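Local coordinates for protein orotidine 5'-phosphate decarboxylase (Methanocaldococcus jannaschii, PDB 4LUI) that probably catalyses the decarboxylation of orotidine 5'-monophosphate to uridine 5'-monophosphate, the last step of de novo UMP biosynthesis, working as a homodimer with TIM-barrel subunits, at residues 170-175 and 196-201. Sequence-based numbering, arbitrary orientation.
Sequences ERLKEI and EDILNI
Leu172 and Ile201 meet where helix 169-179, on the outer layer of the TIM barrel, faces the connection between strands 183-186 and 207-210. Arg171, the residue before Leu172, points away from the loop; its NH1 forms a salt bridge with Glu174 OE1 at 3.5 Å, and its NH2 pairs with Glu133 and Asp148. The buried Leu172 points at the loop. With CG anti to the backbone N (chi1 -175°), its CD2 comes to 4.1 Å from Ile198 CG2 and as near to Ile198 CB, touching the beta-branch of that residue. Leu172 CG lies 4.5 Å from Ile201 CG2. Lys173 contributes the base of its side chain: CB stands 4.1 Å from Ile201 CD1, and CA is 4.2 Å from Ile201 CG2, so both branches of the isoleucine lie against the start of the lysine. Beyond CB the lysine chain runs extended, then bends at chi4 (-71°), and NZ forms a salt bridge with Glu177 one turn further along the same helix. Within 196-201, a backbone bond from Ile201 N to Ile198 O (2.9 Å) closes a turn that puts Ile198 and Ile201 on the side next to the helix, Ile201 pointing at it. The contact therefore rests on aliphatic groups at van der Waals distance, with the charged ends of Arg171 and Lys173 paired elsewhere, and it joins the helix to the loop that follows Glu196, a residue predicted to bind substrate, through dispersion and burial of apolar surface instead of directed polar bonds.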
ATOM      1  N   GLU B 170      -0.983 -27.739   5.999  1.00 22.02           N
ATOM      2  CA  GLU B 170      -2.018 -28.337   5.165  1.00 26.11           C
ATOM      3  C   GLU B 170      -2.659 -27.279   4.271  1.00 22.44           C
ATOM      4  O   GLU B 170      -3.018 -27.553   3.130  1.00 23.32           O
ATOM      5  CB  GLU B 170      -3.073 -29.031   6.026  1.00 26.04           C
ATOM      6  CG  GLU B 170      -2.532 -30.181   6.887  1.00 32.55           C
ATOM      7  CD  GLU B 170      -2.004 -29.737   8.251  1.00 34.67           C
ATOM      8  OE1 GLU B 170      -1.863 -28.519   8.489  1.00 28.05           O
ATOM      9  OE2 GLU B 170      -1.738 -30.624   9.093  1.00 40.33           O
ATOM     10  N   ARG B 171      -2.800 -26.066   4.797  1.00 20.57           N
ATOM     11  CA  ARG B 171      -3.373 -24.963   4.030  1.00 18.38           C
ATOM     12  C   ARG B 171      -2.402 -24.463   2.964  1.00 20.53           C
ATOM     13  O   ARG B 171      -2.806 -24.125   1.848  1.00 19.81           O
ATOM     14  CB  ARG B 171      -3.788 -23.827   4.966  1.00 21.63           C
ATOM     15  CG  ARG B 171      -4.288 -22.576   4.267  1.00 18.84           C
ATOM     16  CD  ARG B 171      -5.576 -22.831   3.477  1.00 18.07           C
ATOM     17  NE  ARG B 171      -5.889 -21.668   2.650  1.00 19.58           N
ATOM     18  CZ  ARG B 171      -6.726 -21.673   1.618  1.00 19.73           C
ATOM     19  NH1 ARG B 171      -7.369 -22.784   1.269  1.00 20.77           N
ATOM     20  NH2 ARG B 171      -6.913 -20.558   0.928  1.00 17.68           N
ATOM     21  N   LEU B 172      -1.116 -24.412   3.310  1.00 18.48           N
ATOM     22  CA  LEU B 172      -0.087 -24.022   2.346  1.00 19.14           C
ATOM     23  C   LEU B 172      -0.080 -24.979   1.148  1.00 18.84           C
ATOM     24  O   LEU B 172       0.002 -24.554  -0.009  1.00 20.18           O
ATOM     25  CB  LEU B 172       1.288 -23.989   3.031  1.00 16.83           C
ATOM     26  CG  LEU B 172       2.474 -23.496   2.194  1.00 22.57           C
ATOM     27  CD1 LEU B 172       2.220 -22.096   1.660  1.00 22.75           C
ATOM     28  CD2 LEU B 172       3.745 -23.509   3.038  1.00 22.33           C
ATOM     29  N   LYS B 173      -0.203 -26.270   1.423  1.00 19.16           N
ATOM     30  CA  LYS B 173      -0.278 -27.262   0.356  1.00 19.45           C
ATOM     31  C   LYS B 173      -1.477 -27.001  -0.563  1.00 26.50           C
ATOM     32  O   LYS B 173      -1.368 -27.099  -1.783  1.00 24.33           O
ATOM     33  CB  LYS B 173      -0.333 -28.672   0.942  1.00 18.30           C
ATOM     34  CG  LYS B 173      -0.322 -29.776  -0.098  1.00 24.74           C
ATOM     35  CD  LYS B 173      -0.207 -31.140   0.558  1.00 33.79           C
ATOM     36  CE  LYS B 173      -0.114 -32.258  -0.477  1.00 44.04           C
ATOM     37  NZ  LYS B 173      -1.408 -32.485  -1.183  1.00 47.90           N
ATOM     38  N   GLU B 174      -2.617 -26.650   0.022  1.00 19.75           N
ATOM     39  CA  GLU B 174      -3.808 -26.361  -0.770  1.00 18.78           C
ATOM     40  C   GLU B 174      -3.594 -25.139  -1.665  1.00 18.34           C
ATOM     41  O   GLU B 174      -3.997 -25.130  -2.831  1.00 20.69           O
ATOM     42  CB  GLU B 174      -5.018 -26.144   0.142  1.00 18.47           C
ATOM     43  CG  GLU B 174      -5.458 -27.397   0.860  1.00 22.81           C
ATOM     44  CD  GLU B 174      -6.545 -27.134   1.887  1.00 29.91           C
ATOM     45  OE1 GLU B 174      -6.585 -26.021   2.444  1.00 28.41           O
ATOM     46  OE2 GLU B 174      -7.362 -28.045   2.132  1.00 31.99           O
ATOM     47  N   ILE B 175      -2.963 -24.115  -1.110  1.00 18.71           N
ATOM     48  CA  ILE B 175      -2.667 -22.901  -1.856  1.00 17.72           C
ATOM     49  C   ILE B 175      -1.758 -23.179  -3.066  1.00 23.21           C
ATOM     50  O   ILE B 175      -2.053 -22.747  -4.177  1.00 20.81           O
ATOM     51  CB  ILE B 175      -2.052 -21.826  -0.931  1.00 21.78           C
ATOM     52  CG1 ILE B 175      -3.070 -21.411   0.136  1.00 20.70           C
ATOM     53  CG2 ILE B 175      -1.632 -20.614  -1.720  1.00 25.16           C
ATOM     54  CD1 ILE B 175      -2.441 -20.681   1.311  1.00 19.72           C
ATOM     55  N   GLU B 196       7.751 -26.378  11.099  1.00 21.85           N
ATOM     56  CA  GLU B 196       7.800 -27.784  10.737  1.00 24.94           C
ATOM     57  C   GLU B 196       6.869 -28.112   9.568  1.00 20.36           C
ATOM     58  O   GLU B 196       5.853 -27.442   9.361  1.00 22.22           O
ATOM     59  CB  GLU B 196       7.500 -28.666  11.947  1.00 34.86           C
ATOM     60  CG  GLU B 196       8.079 -30.060  11.827  1.00 42.58           C
ATOM     61  CD  GLU B 196       9.529 -30.068  11.334  1.00 43.96           C
ATOM     62  OE1 GLU B 196       9.753 -30.269  10.112  1.00 31.33           O
ATOM     63  OE2 GLU B 196      10.442 -29.876  12.171  1.00 40.88           O
ATOM     64  N   ASP B 197       7.264 -29.116   8.787  1.00 22.29           N
ATOM     65  CA  ASP B 197       6.423 -29.702   7.749  1.00 22.49           C
ATOM     66  C   ASP B 197       6.036 -28.755   6.613  1.00 25.74           C
ATOM     67  O   ASP B 197       4.983 -28.930   5.986  1.00 25.75           O
ATOM     68  CB  ASP B 197       5.177 -30.339   8.375  1.00 27.03           C
ATOM     69  CG  ASP B 197       5.526 -31.415   9.392  1.00 40.30           C
ATOM     70  OD1 ASP B 197       6.405 -32.259   9.098  1.00 33.08           O
ATOM     71  OD2 ASP B 197       4.936 -31.411  10.493  1.00 47.77           O
ATOM     72  N   ILE B 198       6.875 -27.760   6.335  1.00 21.30           N
ATOM     73  CA  ILE B 198       6.663 -26.943   5.140  1.00 20.75           C
ATOM     74  C   ILE B 198       7.764 -27.091   4.094  1.00 24.01           C
ATOM     75  O   ILE B 198       7.513 -26.914   2.911  1.00 21.40           O
ATOM     76  CB  ILE B 198       6.442 -25.450   5.445  1.00 18.56           C
ATOM     77  CG1 ILE B 198       7.706 -24.795   6.014  1.00 18.76           C
ATOM     78  CG2 ILE B 198       5.248 -25.273   6.381  1.00 22.53           C
ATOM     79  CD1 ILE B 198       7.622 -23.288   6.028  1.00 21.25           C
ATOM     80  N   LEU B 199       8.977 -27.426   4.520  1.00 24.48           N
ATOM     81  CA  LEU B 199      10.085 -27.542   3.576  1.00 24.12           C
ATOM     82  C   LEU B 199       9.887 -28.667   2.563  1.00 30.73           C
ATOM     83  O   LEU B 199      10.416 -28.607   1.459  1.00 35.93           O
ATOM     84  CB  LEU B 199      11.420 -27.706   4.311  1.00 20.95           C
ATOM     85  CG  LEU B 199      11.845 -26.515   5.172  1.00 29.54           C
ATOM     86  CD1 LEU B 199      13.267 -26.703   5.698  1.00 27.80           C
ATOM     87  CD2 LEU B 199      11.726 -25.212   4.400  1.00 33.56           C
ATOM     88  N   ASN B 200       9.123 -29.686   2.934  1.00 26.80           N
ATOM     89  CA  ASN B 200       8.824 -30.776   2.005  1.00 30.84           C
ATOM     90  C   ASN B 200       7.727 -30.411   1.007  1.00 28.99           C
ATOM     91  O   ASN B 200       7.505 -31.121   0.024  1.00 34.40           O
ATOM     92  CB  ASN B 200       8.463 -32.052   2.766  1.00 37.64           C
ATOM     93  CG  ASN B 200       7.494 -31.797   3.902  1.00 48.96           C
ATOM     94  OD1 ASN B 200       6.542 -31.035   3.758  1.00 58.55           O
ATOM     95  ND2 ASN B 200       7.740 -32.428   5.046  1.00 53.22           N
ATOM     96  N   ILE B 201       7.050 -29.297   1.277  1.00 26.09           N
ATOM     97  CA  ILE B 201       5.999 -28.763   0.418  1.00 22.36           C
ATOM     98  C   ILE B 201       6.603 -27.808  -0.601  1.00 27.33           C
ATOM     99  O   ILE B 201       6.123 -27.694  -1.721  1.00 27.83           O
ATOM    100  CB  ILE B 201       4.955 -27.985   1.258  1.00 25.75           C
ATOM    101  CG1 ILE B 201       4.294 -28.912   2.279  1.00 35.46           C
ATOM    102  CG2 ILE B 201       3.897 -27.329   0.371  1.00 31.22           C
ATOM    103  CD1 ILE B 201       3.181 -28.256   3.071  1.00 37.05           C
TER